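Local coordinates for protein polyphenol oxidase, chloroplastic (Malus domestica, PDB 6ELV) that catalyses, as the full enzyme, the oxidation of mono- and o-diphenols to o-diquinones, and is represented here by the separately expressed C-terminal domain, at residues F64-N69 and T102-G107; L49-I54 and V125-K130. All blocks are in the same frame, centred on the assembly; numbering follows the deposited sequence.

Interaction 1 (F64-N69 and T102-G107)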
loop_
_atom_site.group_PDB
_atom_site.type_symbol
_atom_site.label_atom_id
_atom_site.label_comp_id
_atom_site.label_asym_id
_atom_site.label_seq_id
_atom_site.Cartn_x
_atom_site.Cartn_y
_atom_site.Cartn_z
ATOM N N PHE A 64 5.085 -6.670 -6.793
ATOM C CA PHE A 64 5.330 -6.339 -5.403
ATOM C C PHE A 64 4.102 -6.715 -4.592
ATOM O O PHE A 64 2.969 -6.667 -5.084
ATOM C CB PHE A 64 5.766 -4.874 -5.185
ATOM C CG PHE A 64 4.724 -3.824 -5.502
ATOM C CD1 PHE A 64 3.761 -3.453 -4.564
ATOM C CD2 PHE A 64 4.765 -3.147 -6.712
ATOM C CE1 PHE A 64 2.840 -2.463 -4.844
ATOM C CE2 PHE A 64 3.847 -2.152 -7.007
ATOM C CZ PHE A 64 2.879 -1.808 -6.073
ATOM N N ASP A 65 4.345 -7.089 -3.343
ATOM C CA ASP A 65 3.302 -7.510 -2.427
ATOM C C ASP A 65 3.088 -6.435 -1.366
ATOM O O ASP A 65 4.006 -5.684 -1.021
ATOM C CB ASP A 65 3.646 -8.858 -1.791
ATOM C CG ASP A 65 3.818 -9.970 -2.819
ATOM O OD1 ASP A 65 3.232 -9.901 -3.925
ATOM O OD2 ASP A 65 4.534 -10.934 -2.507
ATOM N N VAL A 66 1.860 -6.358 -0.865
ATOM C CA VAL A 66 1.454 -5.319 0.071
ATOM C C VAL A 66 0.941 -5.973 1.341
ATOM O O VAL A 66 0.088 -6.871 1.279
ATOM C CB VAL A 66 0.356 -4.429 -0.536
ATOM C CG1 VAL A 66 0.006 -3.287 0.413
ATOM C CG2 VAL A 66 0.785 -3.900 -1.898
ATOM N N TYR A 67 1.451 -5.510 2.482
ATOM C CA TYR A 67 1.048 -5.988 3.798
ATOM C C TYR A 67 0.648 -4.803 4.668
ATOM O O TYR A 67 1.078 -3.669 4.444
ATOM C CB TYR A 67 2.182 -6.765 4.492
ATOM C CG TYR A 67 2.559 -8.047 3.796
ATOM C CD1 TYR A 67 3.296 -8.037 2.615
ATOM C CD2 TYR A 67 2.188 -9.275 4.323
ATOM C CE1 TYR A 67 3.638 -9.216 1.985
ATOM C CE2 TYR A 67 2.529 -10.456 3.696
ATOM C CZ TYR A 67 3.241 -10.419 2.518
ATOM O OH TYR A 67 3.585 -11.594 1.885
ATOM N N VAL A 68 -0.154 -5.077 5.691
ATOM C CA VAL A 68 -0.582 -4.053 6.640
ATOM C C VAL A 68 -0.368 -4.575 8.054
ATOM O O VAL A 68 -0.584 -5.761 8.325
ATOM C CB VAL A 68 -2.068 -3.689 6.404
ATOM C CG1 VAL A 68 -2.568 -2.676 7.426
ATOM C CG2 VAL A 68 -2.254 -3.132 5.007
ATOM N N ASN A 69 0.016 -3.684 8.968
ATOM C CA ASN A 69 0.084 -4.043 10.377
ATOM C C ASN A 69 -0.361 -2.871 11.236
ATOM O O ASN A 69 -0.400 -1.726 10.793
ATOM C CB ASN A 69 1.464 -4.586 10.829
ATOM C CG ASN A 69 2.576 -3.540 10.839
ATOM O OD1 ASN A 69 3.316 -3.403 9.864
ATOM N ND2 ASN A 69 2.744 -2.846 11.959
ATOM N N THR A 102 0.066 3.504 -13.402
ATOM C CA THR A 102 -1.166 2.856 -12.993
ATOM C C THR A 102 -1.349 2.978 -11.481
ATOM O O THR A 102 -0.668 3.751 -10.806
ATOM C CB THR A 102 -1.201 1.434 -13.562
ATOM O OG1 THR A 102 -2.508 0.890 -13.382
ATOM C CG2 THR A 102 -0.150 0.528 -12.916
ATOM N N ILE A 103 -2.289 2.199 -10.955
ATOM C CA ILE A 103 -2.768 2.344 -9.588
ATOM C C ILE A 103 -3.142 0.957 -9.094
ATOM O O ILE A 103 -3.441 0.058 -9.883
ATOM C CB ILE A 103 -3.991 3.293 -9.597
ATOM C CG1 ILE A 103 -4.477 3.675 -8.196
ATOM C CG2 ILE A 103 -5.121 2.680 -10.392
ATOM C CD1 ILE A 103 -5.250 4.961 -8.224
ATOM N N LEU A 104 -3.088 0.772 -7.778
ATOM C CA LEU A 104 -3.567 -0.449 -7.150
ATOM C C LEU A 104 -4.474 -0.054 -5.999
ATOM O O LEU A 104 -4.083 0.771 -5.170
ATOM C CB LEU A 104 -2.407 -1.304 -6.624
ATOM C CG LEU A 104 -2.800 -2.628 -5.957
ATOM C CD1 LEU A 104 -3.370 -3.620 -6.954
ATOM C CD2 LEU A 104 -1.635 -3.225 -5.188
ATOM N N ARG A 105 -5.655 -0.661 -5.933
ATOM C CA ARG A 105 -6.600 -0.416 -4.847
ATOM C C ARG A 105 -6.913 -1.727 -4.146
ATOM O O ARG A 105 -7.277 -2.714 -4.801
ATOM C CB ARG A 105 -7.896 0.213 -5.362
ATOM C CG ARG A 105 -7.692 1.562 -6.006
ATOM C CD ARG A 105 -9.024 2.235 -6.319
ATOM N NE ARG A 105 -8.855 3.511 -7.012
ATOM C CZ ARG A 105 -8.664 3.639 -8.325
ATOM N NH1 ARG A 105 -8.615 2.564 -9.098
ATOM N NH2 ARG A 105 -8.522 4.842 -8.871
ATOM N N LEU A 106 -6.793 -1.728 -2.812
ATOM C CA LEU A 106 -6.968 -2.923 -1.995
ATOM C C LEU A 106 -7.975 -2.657 -0.880
ATOM O O LEU A 106 -7.893 -1.645 -0.179
ATOM C CB LEU A 106 -5.634 -3.338 -1.360
ATOM C CG LEU A 106 -4.492 -3.607 -2.344
ATOM C CD1 LEU A 106 -3.225 -3.968 -1.574
ATOM C CD2 LEU A 106 -4.860 -4.705 -3.315
ATOM N N GLY A 107 -8.916 -3.578 -0.682
ATOM C CA GLY A 107 -9.877 -3.418 0.407
ATOM C C GLY A 107 -9.255 -3.720 1.762
ATOM O O GLY A 107 -8.576 -4.743 1.938
#
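Val66 meets Leu106 and Leu104 across the interface between two sheets, with strands 62-70 and 99-107 running in broadly the same direction. The CA atoms of Val66 and Leu106 stay 9.0 Å apart, too far for any backbone pairing, so side chains alone close the distance. From CB outward, Val66 is covered step by step: its CB already rests on a methyl, Leu106 CD1, at 3.8 Å. At the branch the side chain forks. CG1 lies anti to the backbone N (chi1 -176°) and is 3.9 Å from that same Leu106 CD1. CG2 is 4.0 Å from Leu106 CD1 and also has a second neighbour, Leu104 CD2, at 4.1 Å. One leucine methyl therefore touches all three carbons of the valine fork, while Leu104 touches only CG2, the two side chains sliding past each other in opposite directions. Leu106 delivers its CD1 through an extended chain, with chi2 at 178°.

Around this point, Ile51 and Leu127 also lean on Val66, while Phe87 of strand 82-89 lies against both Leu104 and the ring of Phe64. This is face-to-face packing in a beta sandwich: Val66 makes its backbone hydrogen bonds within its own sheet, with Ala84 and Gly85 of strand 82-89, and turns its side chain to the other sheet. Between the two segments there is neither hydrogen bond nor charge pair, so their attraction rests on dispersion and on keeping methyl groups out of water.

Interaction 2 (L49-I54 and V125-K130)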
loop_
_atom_site.group_PDB
_atom_site.type_symbol
_atom_site.label_atom_id
_atom_site.label_comp_id
_atom_site.label_asym_id
_atom_site.label_seq_id
_atom_site.Cartn_x
_atom_site.Cartn_y
_atom_site.Cartn_z
ATOM N N LEU A 49 -7.220 1.030 0.436
ATOM C CA LEU A 49 -5.826 1.445 0.317
ATOM C C LEU A 49 -5.522 1.694 -1.158
ATOM O O LEU A 49 -5.763 0.825 -2.001
ATOM C CB LEU A 49 -4.934 0.327 0.849
ATOM C CG LEU A 49 -3.426 0.539 0.790
ATOM C CD1 LEU A 49 -3.017 1.745 1.618
ATOM C CD2 LEU A 49 -2.724 -0.708 1.285
ATOM N N VAL A 50 -4.999 2.878 -1.466
ATOM C CA VAL A 50 -4.731 3.304 -2.836
ATOM C C VAL A 50 -3.238 3.541 -2.973
ATOM O O VAL A 50 -2.669 4.396 -2.284
ATOM C CB VAL A 50 -5.519 4.568 -3.204
ATOM C CG1 VAL A 50 -5.302 4.922 -4.678
ATOM C CG2 VAL A 50 -6.990 4.379 -2.904
ATOM N N ILE A 51 -2.603 2.782 -3.848
ATOM C CA ILE A 51 -1.204 2.977 -4.191
ATOM C C ILE A 51 -1.192 3.612 -5.563
ATOM O O ILE A 51 -1.595 2.983 -6.544
ATOM C CB ILE A 51 -0.451 1.649 -4.164
ATOM C CG1 ILE A 51 -0.628 1.071 -2.771
ATOM C CG2 ILE A 51 1.017 1.850 -4.493
ATOM C CD1 ILE A 51 -0.168 -0.298 -2.641
ATOM N N GLU A 52 -0.758 4.869 -5.624
ATOM C CA GLU A 52 -0.878 5.696 -6.815
ATOM C C GLU A 52 0.454 5.833 -7.536
ATOM O O GLU A 52 1.526 5.665 -6.951
ATOM C CB GLU A 52 -1.380 7.095 -6.452
ATOM N N GLY A 53 0.362 6.181 -8.818
ATOM C CA GLY A 53 1.554 6.533 -9.567
ATOM C C GLY A 53 2.546 5.398 -9.681
ATOM O O GLY A 53 3.760 5.632 -9.633
ATOM N N ILE A 54 2.052 4.170 -9.825
ATOM C CA ILE A 54 2.912 3.010 -10.033
ATOM C C ILE A 54 3.439 3.075 -11.459
ATOM O O ILE A 54 2.658 3.037 -12.416
ATOM C CB ILE A 54 2.123 1.716 -9.803
ATOM C CG1 ILE A 54 1.542 1.660 -8.389
ATOM C CG2 ILE A 54 2.974 0.493 -10.113
ATOM C CD1 ILE A 54 0.573 0.512 -8.203
ATOM N N VAL A 125 1.797 0.328 6.284
ATOM C CA VAL A 125 1.749 -0.379 5.012
ATOM C C VAL A 125 3.173 -0.742 4.630
ATOM O O VAL A 125 4.057 0.125 4.622
ATOM C CB VAL A 125 1.088 0.480 3.921
ATOM C CG1 VAL A 125 1.112 -0.240 2.574
ATOM C CG2 VAL A 125 -0.364 0.790 4.321
ATOM N N THR A 126 3.380 -2.010 4.288
ATOM C CA THR A 126 4.671 -2.522 3.857
ATOM C C THR A 126 4.569 -2.924 2.392
ATOM O O THR A 126 3.638 -3.640 2.008
ATOM C CB THR A 126 5.070 -3.730 4.718
ATOM O OG1 THR A 126 5.188 -3.328 6.090
ATOM C CG2 THR A 126 6.407 -4.316 4.300
ATOM N N LEU A 127 5.530 -2.470 1.590
ATOM C CA LEU A 127 5.628 -2.832 0.183
ATOM C C LEU A 127 6.860 -3.708 0.015
ATOM O O LEU A 127 7.964 -3.312 0.412
ATOM C CB LEU A 127 5.739 -1.585 -0.693
ATOM C CG LEU A 127 4.633 -0.537 -0.527
ATOM C CD1 LEU A 127 4.860 0.584 -1.514
ATOM C CD2 LEU A 127 3.270 -1.146 -0.728
ATOM N N VAL A 128 6.675 -4.880 -0.579
ATOM C CA VAL A 128 7.712 -5.900 -0.687
ATOM C C VAL A 128 7.973 -6.159 -2.159
ATOM O O VAL A 128 7.209 -6.869 -2.816
ATOM C CB VAL A 128 7.282 -7.201 0.011
ATOM C CG1 VAL A 128 8.421 -8.193 -0.001
ATOM C CG2 VAL A 128 6.779 -6.940 1.446
ATOM N N PRO A 129 9.044 -5.605 -2.726
ATOM C CA PRO A 129 9.322 -5.876 -4.133
ATOM C C PRO A 129 9.774 -7.317 -4.305
ATOM O O PRO A 129 10.545 -7.852 -3.498
ATOM C CB PRO A 129 10.433 -4.878 -4.481
ATOM C CG PRO A 129 11.153 -4.677 -3.183
ATOM C CD PRO A 129 10.061 -4.726 -2.116
ATOM N N LYS A 130 9.272 -7.943 -5.361
ATOM C CA LYS A 130 9.641 -9.305 -5.724
ATOM C C LYS A 130 10.447 -9.362 -7.008
ATOM O O LYS A 130 11.434 -10.095 -7.079
ATOM C CB LYS A 130 8.391 -10.188 -5.831
ATOM C CG LYS A 130 7.563 -10.235 -4.549
ATOM C CD LYS A 130 8.369 -10.776 -3.387
ATOM C CE LYS A 130 8.684 -12.247 -3.563
ATOM N NZ LYS A 130 9.134 -12.868 -2.287
#
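Leu49 and Val125 have their CA atoms 9.1 Å apart, and two residues on, Ile51 and Leu127 stand at 10.0 Å; the strands head in broadly the same direction, close at the Leu49-Val125 end and splaying well apart toward Ile54 and Lys130, with no hydrogen bond between them. Leu49 and Val125 point at each other tip to tip. Leu49 holds CG anti to its backbone N (chi1 179°), which sends both methyls at the valine: CD1 comes to 3.9 Å from Val125 CG2, and CD2 lies about equally far from the two valine methyls, 4.1 Å from Val125 CG1.

Strand 48-57 belongs to one sheet and strand 122-131 to the other, so these alternate residues, all four buried, line the inside of a beta sandwich. The second pair meets differently. Ile51 and Leu127 run past each other in opposite directions, touching by their ends, Ile51 CD1 against Leu127 CD2 at 4.0 Å. Leu21 flanks Leu127, and Ile136 and Leu104 flank Ile51. Beyond Ile51 the strand carries a G1 beta bulge, where Gly53, with a positive phi of 62°, and Ile54 both face Thr102 on the neighbouring strand.

Interactions 1 and 2 are two parts of one sandwich interior, their centres only 5 Å apart. Each takes one strand from either sheet, and within the sheets those strands are neighbours: Thr102 N lies 2.8 Å from Ile54 O, and Asp65 O is 2.8 Å from Val128 N, both probable hydrogen bonds. Val66 of interaction 1 also touches Leu49 of interaction 2, which joins the two contacts directly. The bound calcium ion sits apart from this interior, about 14 Å from the side chain of Val125; its protein ligands include Asp70, Asp72 and Asp120, and Asp70 ends the strand that carries residues 64-69.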